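Local coordinates for protein Pcdhgc3 (Mus musculus, PDB 4ZI8) that probably mediates calcium-dependent cell adhesion through its cadherin repeats and may help establish and maintain specific neuronal connections in the brain, at residues E129-I134 and P219-V224; N167-L172 and E195-V200; A171-T176 and Y183-L188. One frame throughout, in Å; residues are numbered along the deposited sequence.

All three contacts lie within the second cadherin repeat of this fragment. Contact 1 pairs in parallel strands 130-135 and 215-225, the repeat's first and last, at one margin of its mixed sheet; contact 3 is the hairpin in the opposing sheet. Contacts 1 and 2 meet where strand 199-208 lies beside 215-225: Ile222 N is 2.8 Å from Val200 O, a probable hydrogen bond, and the contact centres are about 11 Å apart. Contacts 2 and 3 share Ala171 and Leu172. Across the interior, Leu132 CD1 meets Leu186 CD1 at 4.0 Å, joining contacts 1 and 3. Calcium lies at one end: Glu195 of contact 2 binds two ions, and Val224 of contact 1 has its nearest side-chain atom about 7 Å from one.

Contact 1 of 3, residues E129-I134 and P219-V224; sequences EMKLEI and PIRITV
Arg221 and Glu129 are joined by a salt bridge, and the arginine can be followed outward atom by atom. Its CB leaves the strand on the face shared with Lys131, Glu133 and Thr223. CG lies between the backbone N and the carbonyl carbon (chi1 73°), where it sits 4.0 Å from Lys131 CB. The chain then runs extended to NE, alongside the lysine and pointing the same way. At CZ the guanidinium turns one face to Lys131 CB, which lies 3.8 Å above the plane over its centre. NH1 continues beside the lysine chain and comes within 3.5 Å of Lys131 CD, although that lysine is poorly ordered. NH2 turns back to Glu129 OE2, 2.9 Å away and near the guanidinium plane; the carboxylate and guanidinium planes are 32° apart. The opposite charge at one edge and the aliphatic cover on one face probably help to set the turn of the guanidinium, though both residues of the salt bridge are exposed and touch crystal neighbours.

Beneath this polar surface the backbones pair in parallel. Each strand alternately donates and accepts, as Met130 N to Pro219 O (2.9 Å) and Arg221 N to Met130 O (2.9 Å) illustrate, and the strand directions differ by only 20°. The other face is apolar: Ile134 CD1 packs against Ile222 CG2 at 3.6 Å, while Leu132 lies more loosely against Ile220 and Ile222. Strand 130-135 is outermost on this side of the mixed sheet, and strand 215-225 separates it from strand 199-208, to which Ile220 and Ile222 are hydrogen-bonded. The apolar side chains face the second sheet, where Phe144 of strand 143-145 covers Leu132 and Ile134, and Phe170 of strand 170-176 reaches both Ile134 and Ile222.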
loop_
_atom_site.group_PDB
_atom_site.type_symbol
_atom_site.label_atom_id
_atom_site.label_comp_id
_atom_site.label_asym_id
_atom_site.label_seq_id
_atom_site.Cartn_x
_atom_site.Cartn_y
_atom_site.Cartn_z
ATOM N N GLU B 129 -16.237 -13.441 -2.801
ATOM C CA GLU B 129 -16.037 -12.022 -2.564
ATOM C C GLU B 129 -14.570 -11.688 -2.436
ATOM O O GLU B 129 -13.729 -12.532 -2.125
ATOM C CB GLU B 129 -16.769 -11.553 -1.289
ATOM C CG GLU B 129 -16.448 -12.356 -0.033
ATOM C CD GLU B 129 -16.754 -11.596 1.257
ATOM O OE1 GLU B 129 -17.679 -10.748 1.276
ATOM O OE2 GLU B 129 -16.043 -11.833 2.254
ATOM N N MET B 130 -14.286 -10.421 -2.624
ATOM C CA MET B 130 -12.940 -9.940 -2.465
ATOM C C MET B 130 -12.899 -8.648 -1.639
ATOM O O MET B 130 -13.724 -7.771 -1.849
ATOM C CB MET B 130 -12.354 -9.721 -3.846
ATOM C CG MET B 130 -10.999 -9.178 -3.808
ATOM S SD MET B 130 -10.360 -9.023 -5.472
ATOM C CE MET B 130 -8.746 -8.415 -4.953
ATOM N N LYS B 131 -11.944 -8.524 -0.721
ATOM C CA LYS B 131 -11.748 -7.277 0.025
ATOM C C LYS B 131 -10.389 -6.649 -0.278
ATOM O O LYS B 131 -9.397 -7.350 -0.420
ATOM C CB LYS B 131 -11.880 -7.525 1.526
ATOM C CG LYS B 131 -10.928 -8.591 2.028
ATOM C CD LYS B 131 -10.995 -8.813 3.532
ATOM C CE LYS B 131 -9.998 -9.892 3.959
ATOM N NZ LYS B 131 -9.818 -9.956 5.439
ATOM N N LEU B 132 -10.350 -5.327 -0.398
ATOM C CA LEU B 132 -9.097 -4.602 -0.485
ATOM C C LEU B 132 -9.096 -3.495 0.566
ATOM O O LEU B 132 -10.112 -2.832 0.750
ATOM C CB LEU B 132 -8.897 -3.982 -1.861
ATOM C CG LEU B 132 -8.851 -4.890 -3.076
ATOM C CD1 LEU B 132 -9.060 -4.059 -4.312
ATOM C CD2 LEU B 132 -7.492 -5.556 -3.117
ATOM N N GLU B 133 -7.979 -3.292 1.252
ATOM C CA GLU B 133 -7.852 -2.126 2.125
ATOM C C GLU B 133 -6.919 -1.156 1.434
ATOM O O GLU B 133 -5.786 -1.500 1.123
ATOM C CB GLU B 133 -7.328 -2.504 3.501
ATOM C CG GLU B 133 -8.174 -3.563 4.179
ATOM C CD GLU B 133 -7.831 -3.772 5.644
ATOM O OE1 GLU B 133 -8.609 -4.483 6.317
ATOM O OE2 GLU B 133 -6.801 -3.235 6.129
ATOM N N ILE B 134 -7.402 0.046 1.162
ATOM C CA ILE B 134 -6.629 0.989 0.378
ATOM C C ILE B 134 -6.551 2.361 1.082
ATOM O O ILE B 134 -7.576 2.977 1.355
ATOM C CB ILE B 134 -7.230 1.171 -1.022
ATOM C CG1 ILE B 134 -7.407 -0.179 -1.737
ATOM C CG2 ILE B 134 -6.355 2.111 -1.860
ATOM C CD1 ILE B 134 -8.162 -0.061 -3.008
ATOM N N PRO B 219 -18.337 -9.553 -5.912
ATOM C CA PRO B 219 -18.386 -8.356 -5.050
ATOM C C PRO B 219 -17.004 -7.955 -4.593
ATOM O O PRO B 219 -16.269 -8.797 -4.057
ATOM C CB PRO B 219 -19.213 -8.794 -3.834
ATOM C CG PRO B 219 -19.832 -10.080 -4.226
ATOM C CD PRO B 219 -18.982 -10.713 -5.294
ATOM N N ILE B 220 -16.668 -6.690 -4.778
ATOM C CA ILE B 220 -15.425 -6.139 -4.271
ATOM C C ILE B 220 -15.735 -5.100 -3.216
ATOM O O ILE B 220 -16.341 -4.063 -3.505
ATOM C CB ILE B 220 -14.613 -5.509 -5.403
ATOM C CG1 ILE B 220 -14.330 -6.571 -6.479
ATOM C CG2 ILE B 220 -13.330 -4.895 -4.874
ATOM C CD1 ILE B 220 -13.884 -5.949 -7.755
ATOM N N ARG B 221 -15.349 -5.371 -1.985
ATOM C CA ARG B 221 -15.579 -4.382 -0.965
ATOM C C ARG B 221 -14.258 -3.698 -0.591
ATOM O O ARG B 221 -13.319 -4.318 -0.095
ATOM C CB ARG B 221 -16.300 -5.004 0.238
ATOM C CG ARG B 221 -15.524 -5.910 1.135
ATOM C CD ARG B 221 -16.373 -6.312 2.341
ATOM N NE ARG B 221 -15.546 -6.894 3.391
ATOM C CZ ARG B 221 -15.150 -8.164 3.416
ATOM N NH1 ARG B 221 -14.389 -8.608 4.411
ATOM N NH2 ARG B 221 -15.516 -8.992 2.443
ATOM N N ILE B 222 -14.185 -2.408 -0.870
ATOM C CA ILE B 222 -12.988 -1.647 -0.529
ATOM C C ILE B 222 -13.163 -0.846 0.771
ATOM O O ILE B 222 -14.087 -0.049 0.894
ATOM C CB ILE B 222 -12.622 -0.729 -1.674
ATOM C CG1 ILE B 222 -12.376 -1.579 -2.924
ATOM C CG2 ILE B 222 -11.388 0.125 -1.311
ATOM C CD1 ILE B 222 -12.577 -0.832 -4.177
ATOM N N THR B 223 -12.310 -1.107 1.753
ATOM C CA THR B 223 -12.235 -0.283 2.943
ATOM C C THR B 223 -11.220 0.822 2.689
ATOM O O THR B 223 -10.038 0.550 2.453
ATOM C CB THR B 223 -11.826 -1.102 4.170
ATOM O OG1 THR B 223 -12.789 -2.139 4.370
ATOM C CG2 THR B 223 -11.760 -0.220 5.428
ATOM N N VAL B 224 -11.664 2.070 2.692
ATOM C CA VAL B 224 -10.696 3.156 2.575
ATOM C C VAL B 224 -9.943 3.276 3.887
ATOM O O VAL B 224 -10.546 3.344 4.955
ATOM C CB VAL B 224 -11.370 4.479 2.198
ATOM C CG1 VAL B 224 -10.321 5.588 2.047
ATOM C CG2 VAL B 224 -12.154 4.304 0.897
#

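Contact 2 of 3, residues N167-L172 and E195-V200; sequences NEYFAL and EREPSV. With CA (calcium ion), chain Q; CA (calcium ion), chain R.
Glu168 and Arg196 meet because their torsions aim two extended chains at each other from opposite directions: Glu168 CG stands between its own N and carbonyl carbon (chi1 76°), while Arg196 CG is turned away from its N (chi1 167°). The salt bridge runs from Arg196 NH2 to Glu168 OE1, 2.7 Å, using the syn lone pair of the oxygen. OE1 lies near the guanidinium plane, at its edge, yet the carboxylate is turned 75° from that plane. The same first torsion sets Glu168 CG over the centre of the Tyr169 ring, on one face.

Tyr169 reaches between the two charged residues of the other segment. Its OH donates to Glu197 OE1 at 2.7 Å, meeting the oxygen on its anti side and somewhat out of the carboxylate plane. Glu168 OE1 and Glu197 OE1 are like charges 4.0 Å apart; a water between them donates to both, on an unusually short leg to Glu197 OE1, which may ease their repulsion. Val200 CG2 packs against Tyr169 CE2 at 3.9 Å. The loop carrying Tyr169 is shaped by Asn167 OD1, which accepts from Tyr169 N, an Asx turn, and from Phe170 N, completing an Asx motif.

Next to Arg196, Glu195 bridges two calcium ions, one at 2.0 Å from its OE2 and the other at 2.2 Å from its OE1; Asp193 and Glu136 share the second ion. Glu168 has a further salt-bridge partner in Arg190. The contact spans from the start of strand 170-176 in one sheet to the start of strand 199-208 in the other, where Val200 pairs with Ile222 of strand 215-225.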
loop_
_atom_site.group_PDB
_atom_site.type_symbol
_atom_site.label_atom_id
_atom_site.label_comp_id
_atom_site.label_asym_id
_atom_site.label_seq_id
_atom_site.Cartn_x
_atom_site.Cartn_y
_atom_site.Cartn_z
ATOM N N ASN B 167 -18.534 3.596 -11.099
ATOM C CA ASN B 167 -18.065 4.127 -9.823
ATOM C C ASN B 167 -17.219 5.357 -10.083
ATOM O O ASN B 167 -16.821 5.607 -11.212
ATOM C CB ASN B 167 -17.269 3.073 -9.056
ATOM C CG ASN B 167 -15.867 2.904 -9.591
ATOM O OD1 ASN B 167 -14.915 3.500 -9.075
ATOM N ND2 ASN B 167 -15.727 2.108 -10.647
ATOM N N GLU B 168 -16.910 6.128 -9.056
ATOM C CA GLU B 168 -16.241 7.394 -9.333
ATOM C C GLU B 168 -14.733 7.381 -9.091
ATOM O O GLU B 168 -14.088 8.406 -9.305
ATOM C CB GLU B 168 -16.887 8.525 -8.526
ATOM C CG GLU B 168 -16.530 8.552 -7.088
ATOM C CD GLU B 168 -17.087 9.792 -6.360
ATOM O OE1 GLU B 168 -18.107 9.661 -5.644
ATOM O OE2 GLU B 168 -16.502 10.892 -6.507
ATOM N N TYR B 169 -14.154 6.251 -8.688
ATOM C CA TYR B 169 -12.734 6.228 -8.319
ATOM C C TYR B 169 -11.823 5.368 -9.189
ATOM O O TYR B 169 -10.626 5.678 -9.342
ATOM C CB TYR B 169 -12.562 5.734 -6.888
ATOM C CG TYR B 169 -13.347 6.509 -5.853
ATOM C CD1 TYR B 169 -12.895 7.740 -5.372
ATOM C CD2 TYR B 169 -14.532 5.999 -5.353
ATOM C CE1 TYR B 169 -13.616 8.431 -4.429
ATOM C CE2 TYR B 169 -15.253 6.677 -4.418
ATOM C CZ TYR B 169 -14.801 7.889 -3.957
ATOM O OH TYR B 169 -15.561 8.540 -3.019
ATOM N N PHE B 170 -12.373 4.272 -9.706
ATOM C CA PHE B 170 -11.582 3.219 -10.345
ATOM C C PHE B 170 -11.979 2.959 -11.799
ATOM O O PHE B 170 -13.169 2.810 -12.122
ATOM C CB PHE B 170 -11.735 1.911 -9.576
ATOM C CG PHE B 170 -11.233 1.950 -8.157
ATOM C CD1 PHE B 170 -9.883 1.812 -7.882
ATOM C CD2 PHE B 170 -12.115 2.073 -7.103
ATOM C CE1 PHE B 170 -9.421 1.822 -6.594
ATOM C CE2 PHE B 170 -11.658 2.100 -5.809
ATOM C CZ PHE B 170 -10.306 1.960 -5.552
ATOM N N ALA B 171 -10.992 2.882 -12.684
ATOM C CA ALA B 171 -11.229 2.294 -14.005
ATOM C C ALA B 171 -10.790 0.833 -13.968
ATOM O O ALA B 171 -10.133 0.404 -13.014
ATOM C CB ALA B 171 -10.495 3.058 -15.100
ATOM N N LEU B 172 -11.177 0.070 -14.988
ATOM C CA LEU B 172 -10.800 -1.343 -15.092
ATOM C C LEU B 172 -9.852 -1.554 -16.252
ATOM O O LEU B 172 -10.075 -1.013 -17.332
ATOM C CB LEU B 172 -12.029 -2.230 -15.281
ATOM C CG LEU B 172 -11.805 -3.712 -14.931
ATOM C CD1 LEU B 172 -11.589 -3.858 -13.426
ATOM C CD2 LEU B 172 -12.968 -4.606 -15.385
ATOM N N GLU B 195 -12.714 10.754 4.584
ATOM C CA GLU B 195 -13.619 11.688 5.226
ATOM C C GLU B 195 -14.946 11.751 4.497
ATOM O O GLU B 195 -15.961 12.034 5.110
ATOM C CB GLU B 195 -13.002 13.088 5.314
ATOM C CG GLU B 195 -11.987 13.259 6.447
ATOM C CD GLU B 195 -10.657 12.583 6.169
ATOM O OE1 GLU B 195 -10.313 12.430 4.985
ATOM O OE2 GLU B 195 -9.943 12.204 7.126
ATOM N N ARG B 196 -14.938 11.483 3.194
ATOM C CA ARG B 196 -16.137 11.633 2.392
ATOM C C ARG B 196 -16.827 10.275 2.161
ATOM O O ARG B 196 -18.023 10.134 2.368
ATOM C CB ARG B 196 -15.783 12.324 1.074
ATOM C CG ARG B 196 -16.873 12.280 0.005
ATOM C CD ARG B 196 -16.403 12.938 -1.301
ATOM N NE ARG B 196 -17.411 12.861 -2.361
ATOM C CZ ARG B 196 -17.380 11.997 -3.378
ATOM N NH1 ARG B 196 -16.378 11.131 -3.489
ATOM N NH2 ARG B 196 -18.347 12.003 -4.292
ATOM N N GLU B 197 -16.063 9.267 1.759
ATOM C CA GLU B 197 -16.607 7.941 1.571
ATOM C C GLU B 197 -15.610 6.904 2.098
ATOM O O GLU B 197 -14.621 6.611 1.431
ATOM C CB GLU B 197 -16.926 7.705 0.085
ATOM C CG GLU B 197 -17.899 6.569 -0.163
ATOM C CD GLU B 197 -18.214 6.355 -1.646
ATOM O OE1 GLU B 197 -17.786 7.188 -2.480
ATOM O OE2 GLU B 197 -18.892 5.343 -1.972
ATOM N N PRO B 198 -15.859 6.359 3.300
ATOM C CA PRO B 198 -14.878 5.469 3.924
ATOM C C PRO B 198 -14.920 4.038 3.410
ATOM O O PRO B 198 -14.073 3.220 3.782
ATOM C CB PRO B 198 -15.263 5.513 5.408
ATOM C CG PRO B 198 -16.698 5.816 5.414
ATOM C CD PRO B 198 -16.934 6.724 4.240
ATOM N N SER B 199 -15.830 3.743 2.519
ATOM C CA SER B 199 -15.866 2.424 1.920
ATOM C C SER B 199 -16.501 2.538 0.564
ATOM O O SER B 199 -17.291 3.401 0.329
ATOM C CB SER B 199 -16.590 1.428 2.802
ATOM O OG SER B 199 -17.938 1.697 2.792
ATOM N N VAL B 200 -16.116 1.646 -0.310
ATOM C CA VAL B 200 -16.636 1.635 -1.632
ATOM C C VAL B 200 -16.975 0.213 -2.021
ATOM O O VAL B 200 -16.241 -0.678 -1.763
ATOM C CB VAL B 200 -15.613 2.157 -2.622
ATOM C CG1 VAL B 200 -16.196 2.216 -3.990
ATOM C CG2 VAL B 200 -15.134 3.508 -2.206
HETATM CA CA CA Q . -8.084 11.513 6.714
HETATM CA CA CA R . -9.213 12.827 3.141
HETATM O O HOH W 1 -18.594 7.069 -4.835
HETATM O O HOH W 2 -8.874 13.570 1.052
HETATM O O HOH W 3 -9.668 15.139 3.795
#

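Contact 3 of 3, residues A171-T176 and Y183-L188; sequences ALRVQT and YAELVL
Gln175 and Tyr183 make a close side-chain contact on one face of this antiparallel pair. Gln175 CB lies over the face of the Tyr183 ring, 3.9 Å from its centroid, a CH-pi contact displaced toward the rim. The glutamine then bends at chi2 (-69°), which carries its amide across to Glu185, where NE2 donates to OE2 at 3.0 Å from above the carboxylate plane. Glu185 OE2 also forms a salt bridge with Arg143 of strand 143-145, so this buried carboxylate is held by two partners.

The opposite face turns into the domain. Leu172 CD1 settles 3.8 Å from Ala184 CB and 4.1 Å from Leu186 CD2, and Leu204 and Tyr162 pack against Leu172 and Ala184. Between the faces six hydrogen bonds tie the backbones in the pairs Ala171-Val187, Arg173-Glu185 and Gln175-Tyr183, for instance Arg173 N to Glu185 O at 3.0 Å.

On the face of Gln175 and Glu185, Arg173 is the looser, solvent-exposed member. Its extended chain crosses Val187, with CG 3.6 Å from Val187 CG2, while NH1 stays 5.0 Å from Glu185 OE2, too far for contact. Near the hairpin turn, Tyr183 also packs on Asn320 of the second subunit, placing this end of the sheet beside the partner chain.

The two strands follow each other in the chain through a short connection and pair antiparallel (149°), which makes them a beta hairpin. With strand 170-176 at the margin and 182-188 in the middle of a three-strand sheet facing the mixed sheet, it occupies the place of strands D and E in the Greek-key sandwich of a cadherin repeat.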
loop_
_atom_site.group_PDB
_atom_site.type_symbol
_atom_site.label_atom_id
_atom_site.label_comp_id
_atom_site.label_asym_id
_atom_site.label_seq_id
_atom_site.Cartn_x
_atom_site.Cartn_y
_atom_site.Cartn_z
ATOM N N ALA B 171 -10.992 2.882 -12.684
ATOM C CA ALA B 171 -11.229 2.294 -14.005
ATOM C C ALA B 171 -10.790 0.833 -13.968
ATOM O O ALA B 171 -10.133 0.404 -13.014
ATOM C CB ALA B 171 -10.495 3.058 -15.100
ATOM N N LEU B 172 -11.177 0.070 -14.988
ATOM C CA LEU B 172 -10.800 -1.343 -15.092
ATOM C C LEU B 172 -9.852 -1.554 -16.252
ATOM O O LEU B 172 -10.075 -1.013 -17.332
ATOM C CB LEU B 172 -12.029 -2.230 -15.281
ATOM C CG LEU B 172 -11.805 -3.712 -14.931
ATOM C CD1 LEU B 172 -11.589 -3.858 -13.426
ATOM C CD2 LEU B 172 -12.968 -4.606 -15.385
ATOM N N ARG B 173 -8.792 -2.328 -16.047
ATOM C CA ARG B 173 -8.016 -2.837 -17.190
ATOM C C ARG B 173 -8.092 -4.335 -17.266
ATOM O O ARG B 173 -8.106 -4.998 -16.241
ATOM C CB ARG B 173 -6.566 -2.418 -17.104
ATOM C CG ARG B 173 -6.463 -0.961 -17.091
ATOM C CD ARG B 173 -5.076 -0.509 -17.284
ATOM N NE ARG B 173 -5.085 0.943 -17.371
ATOM C CZ ARG B 173 -3.985 1.679 -17.413
ATOM N NH1 ARG B 173 -2.800 1.082 -17.370
ATOM N NH2 ARG B 173 -4.072 2.995 -17.505
ATOM N N VAL B 174 -8.147 -4.878 -18.472
ATOM C CA VAL B 174 -8.117 -6.320 -18.618
ATOM C C VAL B 174 -6.797 -6.671 -19.274
ATOM O O VAL B 174 -6.457 -6.130 -20.331
ATOM C CB VAL B 174 -9.302 -6.836 -19.437
ATOM C CG1 VAL B 174 -9.228 -8.353 -19.601
ATOM C CG2 VAL B 174 -10.601 -6.456 -18.754
ATOM N N GLN B 175 -6.021 -7.525 -18.623
ATOM C CA GLN B 175 -4.710 -7.889 -19.136
ATOM C C GLN B 175 -4.752 -9.323 -19.634
ATOM O O GLN B 175 -5.493 -10.150 -19.107
ATOM C CB GLN B 175 -3.635 -7.730 -18.057
ATOM C CG GLN B 175 -3.605 -6.356 -17.390
ATOM C CD GLN B 175 -3.121 -5.271 -18.330
ATOM O OE1 GLN B 175 -2.685 -5.552 -19.452
ATOM N NE2 GLN B 175 -3.195 -4.023 -17.879
ATOM N N THR B 176 -4.000 -9.614 -20.681
ATOM C CA THR B 176 -3.929 -10.986 -21.134
ATOM C C THR B 176 -2.521 -11.495 -20.852
ATOM O O THR B 176 -1.539 -10.879 -21.271
ATOM C CB THR B 176 -4.297 -11.128 -22.622
ATOM O OG1 THR B 176 -5.658 -10.720 -22.811
ATOM C CG2 THR B 176 -4.202 -12.579 -23.047
ATOM N N TYR B 183 -6.907 -11.529 -16.566
ATOM C CA TYR B 183 -7.338 -10.950 -15.305
ATOM C C TYR B 183 -7.631 -9.476 -15.459
ATOM O O TYR B 183 -7.168 -8.814 -16.400
ATOM C CB TYR B 183 -6.282 -11.129 -14.232
ATOM C CG TYR B 183 -4.998 -10.376 -14.492
ATOM C CD1 TYR B 183 -4.013 -10.899 -15.331
ATOM C CD2 TYR B 183 -4.752 -9.153 -13.869
ATOM C CE1 TYR B 183 -2.832 -10.218 -15.549
ATOM C CE2 TYR B 183 -3.577 -8.465 -14.086
ATOM C CZ TYR B 183 -2.620 -9.000 -14.926
ATOM O OH TYR B 183 -1.443 -8.305 -15.131
ATOM N N ALA B 184 -8.397 -8.965 -14.508
ATOM C CA ALA B 184 -8.671 -7.552 -14.439
ATOM C C ALA B 184 -7.849 -6.901 -13.304
ATOM O O ALA B 184 -7.445 -7.576 -12.350
ATOM C CB ALA B 184 -10.148 -7.333 -14.230
ATOM N N GLU B 185 -7.587 -5.606 -13.418
ATOM C CA GLU B 185 -7.044 -4.853 -12.290
ATOM C C GLU B 185 -7.789 -3.553 -12.175
ATOM O O GLU B 185 -8.161 -2.959 -13.184
ATOM C CB GLU B 185 -5.546 -4.605 -12.450
ATOM C CG GLU B 185 -5.154 -3.873 -13.722
ATOM C CD GLU B 185 -3.640 -3.820 -13.931
ATOM O OE1 GLU B 185 -2.897 -4.375 -13.088
ATOM O OE2 GLU B 185 -3.198 -3.237 -14.949
ATOM N N LEU B 186 -8.057 -3.119 -10.952
ATOM C CA LEU B 186 -8.543 -1.763 -10.762
ATOM C C LEU B 186 -7.417 -0.800 -11.014
ATOM O O LEU B 186 -6.270 -1.081 -10.681
ATOM C CB LEU B 186 -9.061 -1.528 -9.353
ATOM C CG LEU B 186 -10.191 -2.403 -8.870
ATOM C CD1 LEU B 186 -10.390 -2.019 -7.424
ATOM C CD2 LEU B 186 -11.442 -2.149 -9.671
ATOM N N VAL B 187 -7.740 0.347 -11.590
ATOM C CA VAL B 187 -6.778 1.423 -11.680
ATOM C C VAL B 187 -7.360 2.601 -10.943
ATOM O O VAL B 187 -8.460 3.063 -11.278
ATOM C CB VAL B 187 -6.485 1.818 -13.121
ATOM C CG1 VAL B 187 -5.524 3.006 -13.151
ATOM C CG2 VAL B 187 -5.932 0.618 -13.884
ATOM N N LEU B 188 -6.627 3.108 -9.958
ATOM C CA LEU B 188 -7.133 4.231 -9.165
ATOM C C LEU B 188 -7.035 5.497 -10.003
ATOM O O LEU B 188 -5.938 5.948 -10.328
ATOM C CB LEU B 188 -6.356 4.352 -7.866
ATOM C CG LEU B 188 -6.872 5.439 -6.917
ATOM C CD1 LEU B 188 -8.244 5.035 -6.355
ATOM C CD2 LEU B 188 -5.863 5.683 -5.809
#